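Long-range contacts in Sqt1 (Chaetomium thermophilum, PDB 4ZOY), which probably acts as a dedicated WD40-propeller chaperone that captures a newly made ribosomal protein, probably Rpl10, during its translation: residues A[48-53]-A[79-84]; A[19-24]-A[31-36]; A[7-12]-A[478-483]. All blocks are in the same frame, centred on the assembly; numbering follows the deposited sequence.

Contact 1 (A[48-53]-A[79-84]); sequences YVLDIS and LNPIFE
The ring of Pro81 sits against one flank of Tyr48, with Pro81 CG 3.5 Å from Tyr48 CD1, and both side chains point the same way. Glu84 extends this row: its straight chain runs beside the phenol and brings Glu84 CG to 3.6 Å from Tyr48 CE1. The flank from CD1 to CE1 is therefore covered by methylenes, while the carboxylate, turned 57° from the ring plane, forms a salt bridge with Lys46. On the opposite face of the sheet, Val49 wedges into the notch between Ile82 and Phe83. Its two methyls divide the work: Val49 CG1 meets Ile82 CG1 at 3.8 Å, whereas CG2 reaches the edge of the Phe83 ring. The notch results from a classic beta bulge, in which Ile82 and Phe83 both face Val49. Val49 N donates to Phe83 O at 2.9 Å (168° at the hydrogen), and Ile82 N returns a 2.8 Å bond to Val49 O. Further along, Leu50 CD2 lies against Pro81 CA, and Ile52 CD1 touches Leu79 CD1 at 4.1 Å. There 79-80 runs as loop, and a water accepts from Asp51 N and donates to Asn80 O. The contact thus joins the third strand of a four-stranded propeller blade to its outermost one. Chemically, two direct backbone bonds and one water-mediated link join the main chains, and the side chains meet across the contact by apolar packing.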
loop_
_atom_site.group_PDB
_atom_site.type_symbol
_atom_site.label_atom_id
_atom_site.label_comp_id
_atom_site.label_asym_id
_atom_site.label_seq_id
_atom_site.Cartn_x
_atom_site.Cartn_y
_atom_site.Cartn_z
ATOM N N TYR A 48 16.761 -5.972 2.514
ATOM C CA TYR A 48 17.079 -7.382 2.418
ATOM C C TYR A 48 16.037 -8.103 1.586
ATOM O O TYR A 48 14.878 -7.677 1.525
ATOM C CB TYR A 48 17.154 -8.021 3.804
ATOM C CG TYR A 48 18.298 -7.537 4.657
ATOM C CD1 TYR A 48 19.570 -8.083 4.510
ATOM C CD2 TYR A 48 18.108 -6.548 5.610
ATOM C CE1 TYR A 48 20.626 -7.644 5.296
ATOM C CE2 TYR A 48 19.159 -6.101 6.405
ATOM C CZ TYR A 48 20.412 -6.658 6.237
ATOM O OH TYR A 48 21.460 -6.225 7.019
ATOM N N VAL A 49 16.438 -9.191 0.941
ATOM C CA VAL A 49 15.468 -10.097 0.359
ATOM C C VAL A 49 15.489 -11.386 1.157
ATOM O O VAL A 49 16.559 -11.928 1.450
ATOM C CB VAL A 49 15.741 -10.389 -1.124
ATOM C CG1 VAL A 49 14.655 -11.306 -1.678
ATOM C CG2 VAL A 49 15.807 -9.086 -1.908
ATOM N N LEU A 50 14.306 -11.866 1.516
ATOM C CA LEU A 50 14.165 -13.058 2.335
ATOM C C LEU A 50 13.437 -14.144 1.573
ATOM O O LEU A 50 12.648 -13.851 0.672
ATOM C CB LEU A 50 13.404 -12.742 3.618
ATOM C CG LEU A 50 13.889 -11.540 4.423
ATOM C CD1 LEU A 50 12.916 -11.200 5.524
ATOM C CD2 LEU A 50 15.264 -11.819 5.016
ATOM N N ASP A 51 13.715 -15.395 1.938
ATOM C CA ASP A 51 12.973 -16.551 1.454
ATOM C C ASP A 51 12.250 -17.183 2.637
ATOM O O ASP A 51 12.858 -17.887 3.448
ATOM C CB ASP A 51 13.907 -17.563 0.782
ATOM C CG ASP A 51 13.157 -18.692 0.100
ATOM O OD1 ASP A 51 11.971 -18.911 0.418
ATOM O OD2 ASP A 51 13.761 -19.369 -0.758
ATOM N N ILE A 52 10.949 -16.934 2.721
ATOM C CA ILE A 52 10.141 -17.280 3.885
ATOM C C ILE A 52 9.790 -18.785 3.894
ATOM O O ILE A 52 9.325 -19.328 4.898
ATOM C CB ILE A 52 8.868 -16.359 3.926
ATOM C CG1 ILE A 52 9.154 -15.089 4.736
ATOM C CG2 ILE A 52 7.646 -17.034 4.531
ATOM C CD1 ILE A 52 10.256 -14.235 4.205
ATOM N N SER A 53 10.071 -19.477 2.797
ATOM C CA SER A 53 9.794 -20.912 2.738
ATOM C C SER A 53 10.659 -21.681 3.742
ATOM O O SER A 53 10.369 -22.826 4.076
ATOM C CB SER A 53 10.020 -21.449 1.326
ATOM O OG SER A 53 11.395 -21.467 0.999
ATOM N N LEU A 79 15.576 -16.147 10.131
ATOM C CA LEU A 79 15.742 -16.161 8.676
ATOM C C LEU A 79 17.068 -15.571 8.231
ATOM O O LEU A 79 17.546 -14.607 8.813
ATOM C CB LEU A 79 14.607 -15.390 8.000
ATOM C CG LEU A 79 13.208 -15.960 8.208
ATOM C CD1 LEU A 79 12.172 -14.951 7.720
ATOM C CD2 LEU A 79 13.058 -17.292 7.488
ATOM N N ASN A 80 17.640 -16.142 7.177
ATOM C CA ASN A 80 18.859 -15.600 6.593
ATOM C C ASN A 80 18.592 -15.015 5.213
ATOM O O ASN A 80 18.009 -15.678 4.359
ATOM C CB ASN A 80 19.943 -16.678 6.513
ATOM C CG ASN A 80 20.282 -17.257 7.873
ATOM O OD1 ASN A 80 20.833 -16.570 8.731
ATOM N ND2 ASN A 80 19.954 -18.527 8.076
ATOM N N PRO A 81 19.019 -13.765 4.993
ATOM C CA PRO A 81 18.720 -13.110 3.712
ATOM C C PRO A 81 19.380 -13.787 2.524
ATOM O O PRO A 81 20.461 -14.369 2.647
ATOM C CB PRO A 81 19.281 -11.698 3.893
ATOM C CG PRO A 81 19.420 -11.509 5.358
ATOM C CD PRO A 81 19.718 -12.866 5.922
ATOM N N ILE A 82 18.729 -13.710 1.371
ATOM C CA ILE A 82 19.327 -14.220 0.144
ATOM C C ILE A 82 19.904 -13.093 -0.707
ATOM O O ILE A 82 20.578 -13.343 -1.706
ATOM C CB ILE A 82 18.313 -15.025 -0.682
ATOM C CG1 ILE A 82 17.209 -14.115 -1.219
ATOM C CG2 ILE A 82 17.730 -16.168 0.150
ATOM C CD1 ILE A 82 16.169 -14.856 -2.004
ATOM N N PHE A 83 19.651 -11.852 -0.303
ATOM C CA PHE A 83 20.195 -10.692 -1.004
ATOM C C PHE A 83 20.185 -9.482 -0.090
ATOM O O PHE A 83 19.335 -9.375 0.793
ATOM C CB PHE A 83 19.402 -10.390 -2.282
ATOM C CG PHE A 83 20.046 -9.358 -3.168
ATOM C CD1 PHE A 83 21.236 -9.636 -3.826
ATOM C CD2 PHE A 83 19.458 -8.112 -3.353
ATOM C CE1 PHE A 83 21.831 -8.694 -4.648
ATOM C CE2 PHE A 83 20.046 -7.164 -4.175
ATOM C CZ PHE A 83 21.239 -7.456 -4.823
ATOM N N GLU A 84 21.137 -8.578 -0.303
ATOM C CA GLU A 84 21.212 -7.343 0.462
ATOM C C GLU A 84 21.086 -6.149 -0.466
ATOM O O GLU A 84 21.716 -6.101 -1.525
ATOM C CB GLU A 84 22.523 -7.261 1.251
ATOM C CG GLU A 84 22.643 -8.314 2.336
ATOM C CD GLU A 84 23.828 -8.079 3.255
ATOM O OE1 GLU A 84 24.267 -6.918 3.384
ATOM O OE2 GLU A 84 24.300 -9.060 3.863
HETATM O O HOH W 1 15.295 -15.961 4.195
#

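Contact 2 (A[19-24]-A[31-36]); sequences FAIAQH and VATGGS
Ile21 and Val31 each hold CG1 anti to the backbone N (chi1 180° and 175°), which leans the two branches together, diagonally across the strand pair. Ile21 CG1 and Val31 CG1 meet at 3.6 Å. The Ile21 chain stays extended beyond CG1, and its CD1 also reaches Thr33 CG2 at 4.2 Å. Thr33 turns that methyl toward Ile21 by placing OG1 between its backbone N and carbonyl carbon; the hydroxyl is hydrogen-bonded to His14, a pairing consistent with the His–Ser/Thr link of WD40 blades. Beneath these side chains runs an antiparallel hairpin, its strand directions 168° apart. Ala22 and Ala32 form a hydrogen-bonded pair, with Ala22 N 2.9 Å from Ala32 O and Ala32 N 2.8 Å from Ala22 O. At the other end Gly34 O accepts from Ala20 N at 3.0 Å and, weakly, from Phe19 N, because Phe19 and Ala20 both face Gly34 in a classic beta bulge. Beyond it, Phe19 CE2 rests 3.8 Å from Ser36 CB. Ala20 and Ala22 lie on the face opposite Ile21; both pack on Leu95, and Ala22 also on Phe97, of strand 92-97, while Ile21 meets Val470 and Val472 of strand 468-473. The hairpin is thus the inner half of a blade between two neighbours, and its chemistry implies a sheet joined by backbone bonds whose faces offer mainly small or branched apolar groups to the adjoining blades.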
loop_
_atom_site.group_PDB
_atom_site.type_symbol
_atom_site.label_atom_id
_atom_site.label_comp_id
_atom_site.label_asym_id
_atom_site.label_seq_id
_atom_site.Cartn_x
_atom_site.Cartn_y
_atom_site.Cartn_z
ATOM N N PHE A 19 10.566 0.143 7.333
ATOM C CA PHE A 19 9.472 0.967 6.816
ATOM C C PHE A 19 8.700 0.334 5.679
ATOM O O PHE A 19 7.539 0.684 5.457
ATOM C CB PHE A 19 9.999 2.314 6.312
ATOM C CG PHE A 19 10.508 3.225 7.395
ATOM C CD1 PHE A 19 9.680 3.639 8.419
ATOM C CD2 PHE A 19 11.804 3.704 7.350
ATOM C CE1 PHE A 19 10.150 4.501 9.406
ATOM C CE2 PHE A 19 12.275 4.564 8.328
ATOM C CZ PHE A 19 11.447 4.956 9.354
ATOM N N ALA A 20 9.351 -0.556 4.937
ATOM C CA ALA A 20 8.807 -1.008 3.661
ATOM C C ALA A 20 8.918 -2.501 3.470
ATOM O O ALA A 20 9.856 -3.147 3.978
ATOM C CB ALA A 20 9.515 -0.287 2.518
ATOM N N ILE A 21 7.967 -3.061 2.723
ATOM C CA ILE A 21 7.986 -4.476 2.408
ATOM C C ILE A 21 7.308 -4.708 1.063
ATOM O O ILE A 21 6.320 -4.042 0.730
ATOM C CB ILE A 21 7.313 -5.309 3.524
ATOM C CG1 ILE A 21 7.320 -6.804 3.198
ATOM C CG2 ILE A 21 5.894 -4.798 3.825
ATOM C CD1 ILE A 21 6.977 -7.702 4.412
ATOM N N ALA A 22 7.871 -5.625 0.283
ATOM C CA ALA A 22 7.278 -6.014 -0.985
ATOM C C ALA A 22 7.344 -7.521 -1.134
ATOM O O ALA A 22 8.230 -8.173 -0.574
ATOM C CB ALA A 22 7.980 -5.331 -2.136
ATOM N N GLN A 23 6.398 -8.069 -1.888
ATOM C CA GLN A 23 6.265 -9.501 -2.068
ATOM C C GLN A 23 6.252 -9.809 -3.552
ATOM O O GLN A 23 5.643 -9.080 -4.334
ATOM C CB GLN A 23 4.985 -9.995 -1.397
ATOM C CG GLN A 23 4.789 -11.497 -1.422
ATOM C CD GLN A 23 3.660 -11.903 -0.513
ATOM O OE1 GLN A 23 2.638 -11.223 -0.446
ATOM N NE2 GLN A 23 3.860 -12.975 0.245
ATOM N N HIS A 24 6.949 -10.861 -3.952
ATOM C CA HIS A 24 6.973 -11.255 -5.356
ATOM C C HIS A 24 5.573 -11.707 -5.790
ATOM O O HIS A 24 4.916 -12.454 -5.072
ATOM C CB HIS A 24 8.000 -12.368 -5.561
ATOM C CG HIS A 24 8.352 -12.621 -6.994
ATOM N ND1 HIS A 24 7.486 -13.224 -7.879
ATOM C CD2 HIS A 24 9.486 -12.370 -7.688
ATOM C CE1 HIS A 24 8.066 -13.320 -9.062
ATOM N NE2 HIS A 24 9.283 -12.819 -8.971
ATOM N N VAL A 31 10.259 -12.197 -0.347
ATOM C CA VAL A 31 9.840 -10.944 0.260
ATOM C C VAL A 31 11.046 -10.041 0.484
ATOM O O VAL A 31 12.087 -10.502 0.948
ATOM C CB VAL A 31 9.121 -11.199 1.597
ATOM C CG1 VAL A 31 8.802 -9.905 2.294
ATOM C CG2 VAL A 31 7.854 -12.016 1.373
ATOM N N ALA A 32 10.905 -8.764 0.137
ATOM C CA ALA A 32 11.932 -7.761 0.377
ATOM C C ALA A 32 11.507 -6.815 1.492
ATOM O O ALA A 32 10.347 -6.413 1.565
ATOM C CB ALA A 32 12.224 -6.979 -0.897
ATOM N N THR A 33 12.452 -6.452 2.359
ATOM C CA THR A 33 12.172 -5.540 3.458
ATOM C C THR A 33 13.192 -4.416 3.451
ATOM O O THR A 33 14.315 -4.601 3.013
ATOM C CB THR A 33 12.173 -6.271 4.825
ATOM O OG1 THR A 33 13.445 -6.895 5.036
ATOM C CG2 THR A 33 11.092 -7.337 4.848
ATOM N N GLY A 34 12.802 -3.242 3.920
ATOM C CA GLY A 34 13.667 -2.086 3.796
ATOM C C GLY A 34 13.408 -1.056 4.876
ATOM O O GLY A 34 12.271 -0.825 5.295
ATOM N N GLY A 35 14.470 -0.405 5.337
ATOM C CA GLY A 35 14.268 0.645 6.309
ATOM C C GLY A 35 15.497 1.455 6.651
ATOM O O GLY A 35 16.371 1.704 5.798
ATOM N N SER A 36 15.536 1.856 7.916
ATOM C CA SER A 36 16.553 2.756 8.450
ATOM C C SER A 36 17.565 1.979 9.274
ATOM O O SER A 36 17.204 1.040 9.978
ATOM C CB SER A 36 15.888 3.834 9.297
ATOM O OG SER A 36 16.858 4.553 10.061
#

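Contact 3 (A[7-12]-A[478-483]); sequences SIAYFD and VLVFEA
Val480 O receives the N-H of Ile8 almost head-on: Ile8 N lies 2.8 Å away, with 165° at the hydrogen and the donor nearly on the line of the C=O bond. The same oxygen also has Ser7 CA at 3.2 Å in a CA-H...O contact. In return, Val480 N donates to Ala9 O at 2.9 Å, this time from above the carbonyl plane. Phe11 and Val478 make the regular hydrogen-bonded pair of the contact: Phe11 N reaches Val478 O at 2.8 Å and Val478 N reaches Phe11 O at 3.0 Å. Together these bonds attach a strand near the N-terminus to the last strand of the chain, at 163° between their directions. This is the "velcro" closure familiar from WD40 propellers, in which strand 9-11 supplies the outermost strand of a blade whose other three strands, 457-461, 468-473 and 478-482, come from the C-terminal end. Side chains clasp the seam on both faces. Leu479 CD2 nestles against Tyr10 CB at 3.6 Å, and next to it the Phe481 ring approaches the Ser7 backbone obliquely, while Ser7 OG is hydrogen-bonded to Asn5. On the other face Val478 CG2 stands at the edge of the Phe11 ring, and Phe11 in turn meets Tyr48 edge-to-face. Ile8 sets CG1 between its backbone N and carbonyl carbon (chi1 62°), a rotation that carries the branch to Val480 CG1, 3.8 Å from Ile8 CG1. Ile8 CG2 lies against Glu482 CG and the carboxylate, the two side chains crossing at about a right angle, while Ile8 CD1 comes to 3.9 Å from Glu482 OE1.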
loop_
_atom_site.group_PDB
_atom_site.type_symbol
_atom_site.label_atom_id
_atom_site.label_comp_id
_atom_site.label_asym_id
_atom_site.label_seq_id
_atom_site.Cartn_x
_atom_site.Cartn_y
_atom_site.Cartn_z
ATOM N N SER A 7 4.715 -15.597 16.258
ATOM C CA SER A 7 5.492 -15.748 15.039
ATOM C C SER A 7 6.078 -17.149 14.885
ATOM O O SER A 7 6.371 -17.823 15.871
ATOM C CB SER A 7 6.614 -14.706 14.976
ATOM O OG SER A 7 7.590 -14.944 15.979
ATOM N N ILE A 8 6.246 -17.570 13.638
ATOM C CA ILE A 8 6.852 -18.864 13.322
ATOM C C ILE A 8 8.262 -18.680 12.763
ATOM O O ILE A 8 9.007 -19.644 12.589
ATOM C CB ILE A 8 6.001 -19.683 12.304
ATOM C CG1 ILE A 8 5.890 -18.952 10.960
ATOM C CG2 ILE A 8 4.630 -20.006 12.873
ATOM C CD1 ILE A 8 5.195 -19.758 9.871
ATOM N N ALA A 9 8.619 -17.431 12.473
ATOM C CA ALA A 9 9.957 -17.083 12.018
ATOM C C ALA A 9 10.142 -15.592 12.171
ATOM O O ALA A 9 9.180 -14.839 12.334
ATOM C CB ALA A 9 10.189 -17.494 10.562
ATOM N N TYR A 10 11.393 -15.161 12.138
ATOM C CA TYR A 10 11.696 -13.754 12.281
ATOM C C TYR A 10 12.972 -13.409 11.555
ATOM O O TYR A 10 13.773 -14.284 11.206
ATOM C CB TYR A 10 11.814 -13.368 13.759
ATOM C CG TYR A 10 13.053 -13.910 14.435
ATOM C CD1 TYR A 10 13.120 -15.229 14.844
ATOM C CD2 TYR A 10 14.146 -13.091 14.675
ATOM C CE1 TYR A 10 14.259 -15.728 15.468
ATOM C CE2 TYR A 10 15.279 -13.577 15.301
ATOM C CZ TYR A 10 15.327 -14.898 15.692
ATOM O OH TYR A 10 16.461 -15.387 16.311
ATOM N N PHE A 11 13.152 -12.118 11.312
ATOM C CA PHE A 11 14.409 -11.616 10.789
ATOM C C PHE A 11 14.746 -10.339 11.526
ATOM O O PHE A 11 13.961 -9.390 11.526
ATOM C CB PHE A 11 14.324 -11.373 9.285
ATOM C CG PHE A 11 15.521 -10.670 8.724
ATOM C CD1 PHE A 11 16.768 -11.278 8.742
ATOM C CD2 PHE A 11 15.406 -9.404 8.175
ATOM C CE1 PHE A 11 17.877 -10.625 8.227
ATOM C CE2 PHE A 11 16.507 -8.750 7.656
ATOM C CZ PHE A 11 17.747 -9.364 7.678
ATOM N N ASP A 12 15.908 -10.309 12.176
ATOM C CA ASP A 12 16.265 -9.165 12.998
ATOM C C ASP A 12 17.465 -8.390 12.453
ATOM O O ASP A 12 18.049 -7.580 13.175
ATOM C CB ASP A 12 16.545 -9.622 14.435
ATOM C CG ASP A 12 17.791 -10.476 14.535
ATOM O OD1 ASP A 12 17.976 -11.364 13.676
ATOM O OD2 ASP A 12 18.597 -10.243 15.460
ATOM N N VAL A 478 11.294 -8.082 11.634
ATOM C CA VAL A 478 10.415 -8.649 10.610
ATOM C C VAL A 478 9.894 -9.970 11.150
ATOM O O VAL A 478 10.694 -10.820 11.555
ATOM C CB VAL A 478 11.172 -8.878 9.298
ATOM C CG1 VAL A 478 10.294 -9.570 8.256
ATOM C CG2 VAL A 478 11.740 -7.553 8.752
ATOM N N LEU A 479 8.573 -10.150 11.185
ATOM C CA LEU A 479 7.988 -11.381 11.722
ATOM C C LEU A 479 7.181 -12.125 10.665
ATOM O O LEU A 479 6.691 -11.524 9.708
ATOM C CB LEU A 479 7.096 -11.097 12.936
ATOM C CG LEU A 479 7.778 -10.499 14.170
ATOM C CD1 LEU A 479 6.802 -10.321 15.310
ATOM C CD2 LEU A 479 8.949 -11.405 14.589
ATOM N N VAL A 480 7.065 -13.438 10.835
ATOM C CA VAL A 480 6.251 -14.275 9.957
ATOM C C VAL A 480 5.165 -14.931 10.784
ATOM O O VAL A 480 5.456 -15.534 11.819
ATOM C CB VAL A 480 7.081 -15.360 9.255
ATOM C CG1 VAL A 480 6.180 -16.186 8.334
ATOM C CG2 VAL A 480 8.226 -14.739 8.468
ATOM N N PHE A 481 3.917 -14.806 10.335
ATOM C CA PHE A 481 2.768 -15.385 11.010
ATOM C C PHE A 481 2.023 -16.324 10.061
ATOM O O PHE A 481 2.095 -16.154 8.843
ATOM C CB PHE A 481 1.805 -14.293 11.486
ATOM C CG PHE A 481 2.387 -13.342 12.501
ATOM C CD1 PHE A 481 2.661 -13.765 13.791
ATOM C CD2 PHE A 481 2.608 -12.014 12.184
ATOM C CE1 PHE A 481 3.167 -12.884 14.736
ATOM C CE2 PHE A 481 3.113 -11.126 13.126
ATOM C CZ PHE A 481 3.397 -11.560 14.405
ATOM N N GLU A 482 1.297 -17.293 10.613
ATOM C CA GLU A 482 0.467 -18.157 9.777
ATOM C C GLU A 482 -0.968 -18.182 10.271
ATOM O O GLU A 482 -1.230 -18.068 11.462
ATOM C CB GLU A 482 1.032 -19.580 9.724
ATOM C CG GLU A 482 1.047 -20.292 11.051
ATOM C CD GLU A 482 1.634 -21.690 10.948
ATOM O OE1 GLU A 482 2.092 -22.071 9.845
ATOM O OE2 GLU A 482 1.646 -22.401 11.976
ATOM N N ALA A 483 -1.905 -18.325 9.331
ATOM C CA ALA A 483 -3.323 -18.369 9.671
ATOM C C ALA A 483 -3.774 -19.786 10.057
ATOM O O ALA A 483 -4.738 -19.939 10.801
ATOM C CB ALA A 483 -4.172 -17.838 8.502
#

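Contact 1 and contact 2 belong to one four-stranded blade, made of strands 18-23, 30-36, 45-51 and 83-85; their centres are 11 Å apart, and neighbouring strands 30-36 and 45-51 connect them, with Leu50 N 2.7 Å from Val31 O. Contact 3 lies in the adjacent blade, its centre 13 Å from contact 1 and 14 Å from contact 2. Along the chain, contact 2 closes before contact 1 opens, and both are nested inside the loop that contact 3 closes. Strand 9-11 leads directly into the blade of contacts 1 and 2, so closing the ring of eight four-stranded sheets also sets that blade beside the last one.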